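Local coordinates for nitrate regulatory protein (Klebsiella oxytoca, PDB 4AKK), which senses nitrate and nitrite and, in response, binds the leader RNA of the nasF operon to let transcription read through its terminator, at residues D225-D228 with G229-P232; Q351-S354 with G355-A358. All blocks are in the same frame, centred on the assembly; numbering follows the deposited sequence.

Interaction 1: D225-D228 with G229-P232; sequences DRID and GQQP
Asp225 hands its carbonyl to Gly229 in an i to i+4 hydrogen bond that, unlike the next one, is not weak, with Gly229 N 3.0 Å from Asp225 O. The segments 225-228 and 229-232 are successive pieces of helix 217-240, and the i+3 bonding just before Pro232 is consistent with a helix adjusting to a proline. Arg226 follows, and its carbonyl is shared: Gln230 N makes a weak bond to Arg226 O, and the side-chain amide of the same glutamine makes a second weak one, with Gln230 NE2 3.1 Å from Arg226 O. Gln230 can fold back in this way because its CG lies beside its own backbone N (chi1 -68°), from where the extended chain runs along the turn. Its amide has further partners: Arg289 at OE1 and Glu202 at NE2, so its rotation is fixed from both ends. At Ile227 the bonding tightens to i+3, Gln230 N lying 3.3 Å from Ile227 O. Asp228 repeats this 3-10-like step, with Gln231 N 3.1 Å from Asp228 O. Pro232 has no amide hydrogen to offer; its CD packs 3.2 Å from Asp228 O instead, and the helix is kinked where the proline nitrogen forms no bond to the preceding turn. Such a kink is the classic consequence of proline within a helix. The turn lies in the nitrate-sensing NIT region and is packed on several sides. Ile227, Gln230 and Arg226 touch helix 180-212, where Gln201 accepts from Arg226 NE; Ile227 and Gln230 also meet Arg263 of helix 257-267, while Asp225 and Pro232 rest on leucines of helix 341-358.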
loop_
_atom_site.group_PDB
_atom_site.type_symbol
_atom_site.label_atom_id
_atom_site.label_comp_id
_atom_site.label_asym_id
_atom_site.label_seq_id
_atom_site.Cartn_x
_atom_site.Cartn_y
_atom_site.Cartn_z
ATOM N N ASP A 225 -7.821 17.278 10.133
ATOM C CA ASP A 225 -7.596 16.066 9.346
ATOM C C ASP A 225 -7.348 16.419 7.874
ATOM O O ASP A 225 -6.567 15.765 7.194
ATOM C CB ASP A 225 -8.785 15.095 9.451
ATOM C CG ASP A 225 -8.988 14.526 10.865
ATOM O OD1 ASP A 225 -8.021 14.460 11.667
ATOM O OD2 ASP A 225 -10.148 14.140 11.159
ATOM N N ARG A 226 -8.027 17.448 7.388
ATOM C CA ARG A 226 -7.845 17.901 6.010
ATOM C C ARG A 226 -6.469 18.513 5.851
ATOM O O ARG A 226 -5.813 18.338 4.824
ATOM C CB ARG A 226 -8.917 18.924 5.622
ATOM C CG ARG A 226 -10.343 18.395 5.668
ATOM C CD ARG A 226 -10.399 16.987 5.132
ATOM N NE ARG A 226 -11.746 16.432 5.054
ATOM C CZ ARG A 226 -12.393 15.870 6.073
ATOM N NH1 ARG A 226 -11.843 15.824 7.283
ATOM N NH2 ARG A 226 -13.606 15.377 5.884
ATOM N N ILE A 227 -6.011 19.206 6.885
ATOM C CA ILE A 227 -4.696 19.847 6.820
ATOM C C ILE A 227 -3.548 18.828 6.886
ATOM O O ILE A 227 -2.631 18.866 6.074
ATOM C CB ILE A 227 -4.524 20.928 7.909
ATOM C CG1 ILE A 227 -5.505 22.077 7.651
ATOM C CG2 ILE A 227 -3.067 21.425 7.947
ATOM C CD1 ILE A 227 -5.900 22.867 8.911
ATOM N N ASP A 228 -3.607 17.916 7.848
ATOM C CA ASP A 228 -2.592 16.866 7.953
ATOM C C ASP A 228 -2.585 15.961 6.726
ATOM O O ASP A 228 -1.541 15.492 6.311
ATOM C CB ASP A 228 -2.829 16.022 9.202
ATOM C CG ASP A 228 -2.610 16.803 10.484
ATOM O OD1 ASP A 228 -1.891 17.831 10.444
ATOM O OD2 ASP A 228 -3.152 16.375 11.527
ATOM N N GLY A 229 -3.758 15.711 6.155
ATOM C CA GLY A 229 -3.863 14.845 4.993
ATOM C C GLY A 229 -3.109 15.359 3.781
ATOM O O GLY A 229 -2.648 14.579 2.942
ATOM N N GLN A 230 -2.994 16.679 3.681
ATOM C CA GLN A 230 -2.259 17.305 2.595
ATOM C C GLN A 230 -0.788 16.890 2.565
ATOM O O GLN A 230 -0.204 16.721 1.489
ATOM C CB GLN A 230 -2.380 18.829 2.694
ATOM C CG GLN A 230 -3.785 19.334 2.410
ATOM C CD GLN A 230 -4.011 20.740 2.915
ATOM O OE1 GLN A 230 -3.113 21.579 2.863
ATOM N NE2 GLN A 230 -5.222 21.012 3.394
ATOM N N GLN A 231 -0.195 16.728 3.750
ATOM C CA GLN A 231 1.232 16.421 3.862
ATOM C C GLN A 231 1.683 15.231 3.012
ATOM O O GLN A 231 2.562 15.377 2.169
ATOM C CB GLN A 231 1.638 16.194 5.326
ATOM C CG GLN A 231 2.001 17.456 6.086
ATOM C CD GLN A 231 3.379 18.003 5.730
ATOM O OE1 GLN A 231 4.173 17.213 5.009
ATOM N NE2 GLN A 231 3.719 19.128 6.101
ATOM N N PRO A 232 1.109 14.039 3.252
ATOM C CA PRO A 232 1.516 12.892 2.427
ATOM C C PRO A 232 1.212 13.091 0.934
ATOM O O PRO A 232 1.934 12.555 0.102
ATOM C CB PRO A 232 0.696 11.726 3.016
ATOM C CG PRO A 232 -0.418 12.399 3.798
ATOM C CD PRO A 232 0.259 13.613 4.372
#

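Interaction 2: Q351-S354 with G355-A358; sequences QQLS and GQLA
Leu353 and Leu357 form an i, i+4 pair one turn apart on an alpha helix, helix 341-358, whose segments 351-354 and 355-358 both fall in the ANTAR sequence range. This is the tightly packed part of the contact. Leu353 CD1 lies 4.0 Å from Leu357 CD1, and the two side chains pass at an oblique angle. Leu357 does most of the reaching: its CG lies beside its own backbone N (chi1 -66°), which carries CD1 back over the preceding turn to meet Leu353 CD1, while Leu353 CD2 diverges toward Pro232 of helix 217-240. Along the main chain the bonding is regular: Leu357 N is 3.0 Å from Leu353 O, and Gly355 N bonds Gln351 O in the same i to i+4 pattern. Ser354, also buried, packs against Arg164 of helix 152-167. Toward Ala358, which is exposed, the pattern weakens. Ala358 N makes only a weak bond to Ser354 O, while it is 3.0 Å from Gly355 O, to which it is also hydrogen-bonded. Gln352 and Gln356 are more loosely paired: their amide planes are 36° apart and no hydrogen bond joins them, with Gln356 NE2 3.9 Å from Gln352 CG, although Gln356 CG sits 3.2 Å from Gln352 O. The outer end of Gln352 turns to the second subunit, whose Gln345 NE2 donates to Gln352 OE1, so this turn takes part in the dimer interface. Between the same two residues the main chain remains firm, with Gln356 N 3.0 Å from Gln352 O and an N-H...O angle of 167°.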
loop_
_atom_site.group_PDB
_atom_site.type_symbol
_atom_site.label_atom_id
_atom_site.label_comp_id
_atom_site.label_asym_id
_atom_site.label_seq_id
_atom_site.Cartn_x
_atom_site.Cartn_y
_atom_site.Cartn_z
ATOM N N GLN A 351 -5.179 6.956 -2.063
ATOM C CA GLN A 351 -6.550 6.491 -2.230
ATOM C C GLN A 351 -7.119 5.982 -0.907
ATOM O O GLN A 351 -8.275 6.191 -0.603
ATOM C CB GLN A 351 -6.592 5.367 -3.260
ATOM C CG GLN A 351 -6.565 5.851 -4.690
ATOM C CD GLN A 351 -7.959 6.042 -5.243
ATOM O OE1 GLN A 351 -8.651 5.072 -5.552
ATOM N NE2 GLN A 351 -8.382 7.297 -5.372
ATOM N N GLN A 352 -6.292 5.298 -0.133
ATOM C CA GLN A 352 -6.719 4.775 1.156
ATOM C C GLN A 352 -7.084 5.937 2.087
ATOM O O GLN A 352 -8.147 5.947 2.706
ATOM C CB GLN A 352 -5.606 3.915 1.759
ATOM C CG GLN A 352 -5.947 3.271 3.091
ATOM C CD GLN A 352 -4.842 2.364 3.602
ATOM O OE1 GLN A 352 -3.675 2.521 3.235
ATOM N NE2 GLN A 352 -5.203 1.407 4.456
ATOM N N LEU A 353 -6.189 6.916 2.164
ATOM C CA LEU A 353 -6.383 8.105 2.979
ATOM C C LEU A 353 -7.665 8.843 2.584
ATOM O O LEU A 353 -8.423 9.306 3.436
ATOM C CB LEU A 353 -5.180 9.039 2.808
ATOM C CG LEU A 353 -5.330 10.424 3.446
ATOM C CD1 LEU A 353 -5.544 10.305 4.963
ATOM C CD2 LEU A 353 -4.122 11.326 3.112
ATOM N N SER A 354 -7.876 8.936 1.278
ATOM C CA SER A 354 -9.034 9.564 0.683
ATOM C C SER A 354 -10.329 8.909 1.145
ATOM O O SER A 354 -11.251 9.593 1.576
ATOM C CB SER A 354 -8.934 9.472 -0.842
ATOM O OG SER A 354 -10.033 10.130 -1.450
ATOM N N GLY A 355 -10.391 7.585 1.042
ATOM C CA GLY A 355 -11.539 6.833 1.517
ATOM C C GLY A 355 -11.780 7.018 3.005
ATOM O O GLY A 355 -12.905 7.246 3.426
ATOM N N GLN A 356 -10.719 6.918 3.804
ATOM C CA GLN A 356 -10.837 7.063 5.252
ATOM C C GLN A 356 -11.451 8.403 5.649
ATOM O O GLN A 356 -12.280 8.447 6.556
ATOM C CB GLN A 356 -9.470 6.910 5.924
ATOM C CG GLN A 356 -8.881 5.515 5.808
ATOM C CD GLN A 356 -7.437 5.457 6.263
ATOM O OE1 GLN A 356 -6.721 6.461 6.230
ATOM N NE2 GLN A 356 -7.000 4.278 6.691
ATOM N N LEU A 357 -11.038 9.490 4.986
ATOM C CA LEU A 357 -11.542 10.827 5.322
ATOM C C LEU A 357 -13.003 10.976 4.922
ATOM O O LEU A 357 -13.701 11.866 5.398
ATOM C CB LEU A 357 -10.711 11.934 4.655
ATOM C CG LEU A 357 -9.263 12.080 5.130
ATOM C CD1 LEU A 357 -8.430 12.904 4.145
ATOM C CD2 LEU A 357 -9.206 12.674 6.532
ATOM N N ALA A 358 -13.451 10.095 4.037
ATOM C CA ALA A 358 -14.804 10.146 3.522
ATOM C C ALA A 358 -15.749 9.246 4.320
ATOM O O ALA A 358 -16.965 9.305 4.139
ATOM C CB ALA A 358 -14.811 9.744 2.059
#

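How the interactions relate
Interaction 1 comes first along the chain, on helix 217-240 in the NIT range, and interaction 2 later, on helix 341-358 where the ANTAR range begins. Their centres are nevertheless only about 11 Å apart, because the two helices pack side by side, running roughly antiparallel here. Packing rather than hydrogen bonding joins them, mostly through leucine methyls: Asp225 CB lies 3.8 Å from Leu357 CD2, and Leu353 CD2 meets both Gly229 O at 3.6 Å and Pro232 CG. A helix of the nitrate receptor thus directly contacts one leading into the RNA-binding effector. This junction is consistent with a one-component system coupling receptor to effector, although the contacts alone do not establish a signalling route.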